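Local coordinates for protein PLP-Dependent L-Arginine Hydroxylase MppP (Streptomyces wadayamensis, PDB 6C9B) that oxidises L-arginine with the help of pyridoxal 5'-phosphate, acting as an oxidase rather than an oxygenase, and here holds the product 4-hydroxy-2-ketoarginine, at residues B[357-360]-B[361-365]; B[282-285]-B[286-289]. All blocks are in the same frame, centred on the assembly; numbering follows the deposited sequence.

Interaction 1: residues B[357-360]-B[361-365]; sequences RSTE and PLEKS
Leu362 N donates to Ser358 O over 3.2 Å, and with that bond the extended backbone of Arg357 and Ser358 turns into helix 359-372. Two further i to i+4 bonds follow, Glu363 N to Thr359 O at 2.7 Å and Lys364 N to Glu360 O at 2.9 Å, all three close to straight at the hydrogen. Ser358 holds the N-cap position, yet its hydroxyl makes no capping bond; the carbonyl of the residue opens the helix instead. Pro361 sits in the first turn, where a residue without an N-H costs no helical bond, a placement familiar from many helix starts. Its ring rests against this corner, CG lying 3.3 Å from Ser358 O and CD 3.8 Å from Ser358 CB.

Helix 359-372 belongs to the smaller domain of this aminotransferase fold, where its first turn leans on helix 256-291. One turn apart, Thr359 and Glu363 cross obliquely. The Thr359 methyl CG2 stands anti to the backbone N and meets Glu363 CD at 4.0 Å, while OG1, on the other branch (chi1 -56°), probably bonds Asn284. Beyond CG the Glu363 chain runs extended, whereas Glu360 bends at chi2 (80°). The two carboxylates remain apart, with Glu360 OE2 5.8 Å from Glu363 OE1. Lys364 lays its CG over Glu360 O before its amine leads away. Leu362 CB packs against the carbonyl oxygens of Ser358 and Thr359. Arg357 touches Leu362 through CB alone; its guanidinium turns away to bond the carbonyls of Asn24 and Asp27. Within 361-365, Pro361 O is gripped twice, by Ser365 N and, from the opposite face of the carbonyl plane, by Ser365 OG at 2.8 Å.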
loop_
_atom_site.group_PDB
_atom_site.type_symbol
_atom_site.label_atom_id
_atom_site.label_comp_id
_atom_site.label_asym_id
_atom_site.label_seq_id
_atom_site.Cartn_x
_atom_site.Cartn_y
_atom_site.Cartn_z
ATOM N N ARG B 357 -3.355 -18.225 15.008
ATOM C CA ARG B 357 -2.344 -19.230 14.737
ATOM C C ARG B 357 -3.005 -20.583 14.911
ATOM O O ARG B 357 -3.909 -20.741 15.729
ATOM C CB ARG B 357 -1.156 -19.155 15.703
ATOM C CG ARG B 357 -0.358 -17.871 15.638
ATOM C CD ARG B 357 0.325 -17.768 14.323
ATOM N NE ARG B 357 1.266 -16.650 14.287
ATOM C CZ ARG B 357 0.941 -15.395 14.025
ATOM N NH1 ARG B 357 -0.319 -15.038 13.755
ATOM N NH2 ARG B 357 1.894 -14.489 14.030
ATOM N N SER B 358 -2.533 -21.568 14.163
ATOM C CA SER B 358 -2.959 -22.927 14.446
ATOM C C SER B 358 -2.612 -23.273 15.887
ATOM O O SER B 358 -1.592 -22.833 16.422
ATOM C CB SER B 358 -2.305 -23.893 13.460
ATOM O OG SER B 358 -2.841 -23.678 12.165
ATOM N N THR B 359 -3.484 -24.049 16.529
ATOM C CA THR B 359 -3.363 -24.242 17.965
ATOM C C THR B 359 -2.085 -24.985 18.316
ATOM O O THR B 359 -1.469 -24.700 19.346
ATOM C CB THR B 359 -4.598 -24.981 18.485
ATOM O OG1 THR B 359 -5.772 -24.240 18.124
ATOM C CG2 THR B 359 -4.564 -25.122 19.995
ATOM N N GLU B 360 -1.660 -25.916 17.463
ATOM C CA GLU B 360 -0.516 -26.762 17.798
ATOM C C GLU B 360 0.784 -25.973 17.890
ATOM O O GLU B 360 1.490 -26.101 18.905
ATOM C CB GLU B 360 -0.432 -27.922 16.791
ATOM C CG GLU B 360 -1.648 -28.869 16.834
ATOM C CD GLU B 360 -2.901 -28.355 16.095
ATOM O OE1 GLU B 360 -2.881 -27.263 15.472
ATOM O OE2 GLU B 360 -3.927 -29.072 16.146
ATOM N N PRO B 361 1.162 -25.147 16.912
ATOM C CA PRO B 361 2.359 -24.315 17.110
ATOM C C PRO B 361 2.176 -23.248 18.181
ATOM O O PRO B 361 3.149 -22.874 18.847
ATOM C CB PRO B 361 2.593 -23.697 15.725
ATOM C CG PRO B 361 1.287 -23.780 15.030
ATOM C CD PRO B 361 0.600 -25.000 15.561
ATOM N N LEU B 362 0.962 -22.734 18.379
ATOM C CA LEU B 362 0.744 -21.841 19.511
ATOM C C LEU B 362 1.003 -22.568 20.826
ATOM O O LEU B 362 1.736 -22.071 21.692
ATOM C CB LEU B 362 -0.674 -21.281 19.463
ATOM C CG LEU B 362 -1.070 -20.384 20.627
ATOM C CD1 LEU B 362 -0.256 -19.114 20.645
ATOM C CD2 LEU B 362 -2.544 -20.062 20.501
ATOM N N GLU B 363 0.413 -23.759 20.982
ATOM C CA GLU B 363 0.638 -24.586 22.163
ATOM C C GLU B 363 2.128 -24.808 22.386
ATOM O O GLU B 363 2.627 -24.676 23.510
ATOM C CB GLU B 363 -0.075 -25.941 22.009
ATOM C CG GLU B 363 -1.296 -26.148 22.886
ATOM C CD GLU B 363 -2.198 -27.289 22.405
ATOM O OE1 GLU B 363 -1.851 -27.973 21.414
ATOM O OE2 GLU B 363 -3.266 -27.495 23.020
ATOM N N LYS B 364 2.852 -25.167 21.319
ATOM C CA LYS B 364 4.284 -25.416 21.457
ATOM C C LYS B 364 5.006 -24.173 21.943
ATOM O O LYS B 364 5.887 -24.255 22.804
ATOM C CB LYS B 364 4.891 -25.866 20.129
ATOM C CG LYS B 364 4.568 -27.268 19.707
ATOM C CD LYS B 364 5.270 -27.594 18.381
ATOM C CE LYS B 364 5.434 -29.093 18.172
ATOM N NZ LYS B 364 6.471 -29.683 19.073
ATOM N N SER B 365 4.665 -23.010 21.367
ATOM C CA SER B 365 5.342 -21.767 21.722
ATOM C C SER B 365 5.131 -21.392 23.179
ATOM O O SER B 365 6.061 -20.916 23.844
ATOM C CB SER B 365 4.842 -20.635 20.829
ATOM O OG SER B 365 5.119 -20.931 19.485
#

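Interaction 2: residues B[282-285]-B[286-289]; sequences LHNR and SVVR
Arg285 and Arg289, one helical turn apart, lie side by side and point the same way. Arg285 leaves the backbone with CG anti to N (chi1 171°) and bends at chi3, whereas Arg289 starts beside its N and runs straight from CG to NE. These different routes bring Arg285 CD over the centre of one face of the Arg289 guanidinium, 3.7 Å above its plane. The two guanidinium planes stand 71° apart, and Arg285 NE lies 3.6 Å from Arg289 NH2. Glu310 probably offsets the like charges, since its carboxylate forms a salt bridge to each arginine, through OE1 to Arg285 NE and through OE2 to Arg289 NE.

Ser286 turns its hydroxyl back along the helix: with OG beside the backbone N (chi1 -53°), it donates to Leu282 O at 2.7 Å. Ser286 N reaches the same oxygen at 3.0 Å from the opposite face of the carbonyl plane. Farther round, Val288 places CG2 3.3 Å from Asn284 O, which accepts the Val288 N-H at 3.1 Å. A serine hydroxyl folded onto the carbonyl four residues earlier is a recognised feature of alpha-helices, here near the C-terminal end of the long helix 256-291, which in aminotransferases of this class carries the chain from the large to the small domain.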
loop_
_atom_site.group_PDB
_atom_site.type_symbol
_atom_site.label_atom_id
_atom_site.label_comp_id
_atom_site.label_asym_id
_atom_site.label_seq_id
_atom_site.Cartn_x
_atom_site.Cartn_y
_atom_site.Cartn_z
ATOM N N LEU B 282 -11.222 -17.842 21.245
ATOM C CA LEU B 282 -11.445 -18.162 22.659
ATOM C C LEU B 282 -10.676 -19.414 23.072
ATOM O O LEU B 282 -10.061 -19.458 24.147
ATOM C CB LEU B 282 -12.934 -18.337 22.926
ATOM C CG LEU B 282 -13.355 -18.689 24.364
ATOM C CD1 LEU B 282 -12.762 -17.708 25.392
ATOM C CD2 LEU B 282 -14.865 -18.704 24.448
ATOM N N HIS B 283 -10.659 -20.419 22.205
ATOM C CA HIS B 283 -9.919 -21.638 22.500
ATOM C C HIS B 283 -8.433 -21.353 22.651
ATOM O O HIS B 283 -7.780 -21.842 23.581
ATOM C CB HIS B 283 -10.126 -22.658 21.391
ATOM C CG HIS B 283 -9.363 -23.914 21.620
ATOM N ND1 HIS B 283 -9.825 -24.914 22.444
ATOM C CD2 HIS B 283 -8.152 -24.323 21.172
ATOM C CE1 HIS B 283 -8.945 -25.898 22.479
ATOM N NE2 HIS B 283 -7.922 -25.567 21.716
ATOM N N ASN B 284 -7.879 -20.565 21.730
ATOM C CA ASN B 284 -6.446 -20.300 21.757
ATOM C C ASN B 284 -6.074 -19.410 22.934
ATOM O O ASN B 284 -5.030 -19.610 23.559
ATOM C CB ASN B 284 -5.990 -19.677 20.440
ATOM C CG ASN B 284 -5.780 -20.718 19.353
ATOM O OD1 ASN B 284 -5.941 -21.902 19.582
ATOM N ND2 ASN B 284 -5.419 -20.262 18.165
ATOM N N ARG B 285 -6.907 -18.418 23.257
ATOM C CA ARG B 285 -6.685 -17.654 24.480
ATOM C C ARG B 285 -6.654 -18.566 25.698
ATOM O O ARG B 285 -5.808 -18.405 26.589
ATOM C CB ARG B 285 -7.780 -16.595 24.622
ATOM C CG ARG B 285 -7.782 -15.875 25.949
ATOM C CD ARG B 285 -8.582 -14.579 25.848
ATOM N NE ARG B 285 -7.743 -13.517 25.303
ATOM C CZ ARG B 285 -7.843 -12.983 24.085
ATOM N NH1 ARG B 285 -6.994 -12.026 23.743
ATOM N NH2 ARG B 285 -8.797 -13.334 23.231
ATOM N N SER B 286 -7.558 -19.548 25.746
ATOM C CA SER B 286 -7.612 -20.478 26.868
ATOM C C SER B 286 -6.359 -21.334 26.947
ATOM O O SER B 286 -5.893 -21.639 28.050
ATOM C CB SER B 286 -8.845 -21.372 26.759
ATOM O OG SER B 286 -10.010 -20.585 26.597
ATOM N N VAL B 287 -5.810 -21.778 25.809
ATOM C CA VAL B 287 -4.619 -22.620 25.933
ATOM C C VAL B 287 -3.458 -21.787 26.444
ATOM O O VAL B 287 -2.651 -22.272 27.245
ATOM C CB VAL B 287 -4.245 -23.384 24.634
ATOM C CG1 VAL B 287 -5.340 -23.401 23.597
ATOM C CG2 VAL B 287 -2.922 -22.928 24.048
ATOM N N VAL B 288 -3.378 -20.510 26.032
ATOM C CA VAL B 288 -2.303 -19.649 26.524
ATOM C C VAL B 288 -2.420 -19.461 28.030
ATOM O O VAL B 288 -1.428 -19.565 28.757
ATOM C CB VAL B 288 -2.300 -18.292 25.799
ATOM C CG1 VAL B 288 -1.280 -17.363 26.432
ATOM C CG2 VAL B 288 -2.011 -18.486 24.331
ATOM N N ARG B 289 -3.627 -19.151 28.518
ATOM C CA ARG B 289 -3.785 -18.850 29.937
ATOM C C ARG B 289 -3.615 -20.104 30.784
ATOM O O ARG B 289 -2.996 -20.052 31.851
ATOM C CB ARG B 289 -5.138 -18.177 30.179
ATOM C CG ARG B 289 -5.205 -16.800 29.521
ATOM C CD ARG B 289 -6.438 -16.022 29.840
ATOM N NE ARG B 289 -6.363 -14.699 29.225
ATOM C CZ ARG B 289 -7.327 -13.790 29.290
ATOM N NH1 ARG B 289 -8.457 -14.048 29.940
ATOM N NH2 ARG B 289 -7.154 -12.626 28.712
#

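Overall arrangement
Interactions 1 and 2 have their centres 10 Å apart, on the same side of the chain's centre, each within a single helix. Interaction 2 comes first along the chain, near the end of helix 256-291; strands 298-299, 309-314, 331-335 and 350-354 of the five-stranded sheet, together with helix 319-327, intervene before interaction 1 opens helix 359-372. The two helices meet through Asn284, whose OD1 probably hydrogen-bonds Thr359 OG1, 2.8 Å away, and whose CB packs on Leu362 CD2. Val287 CG2 against Glu363 CG extends the seam. Residues distant in sequence are thus joined helix to helix beside that sheet, away from the annotated sites, although the Arg357 side chain is about 7 Å from the bound product.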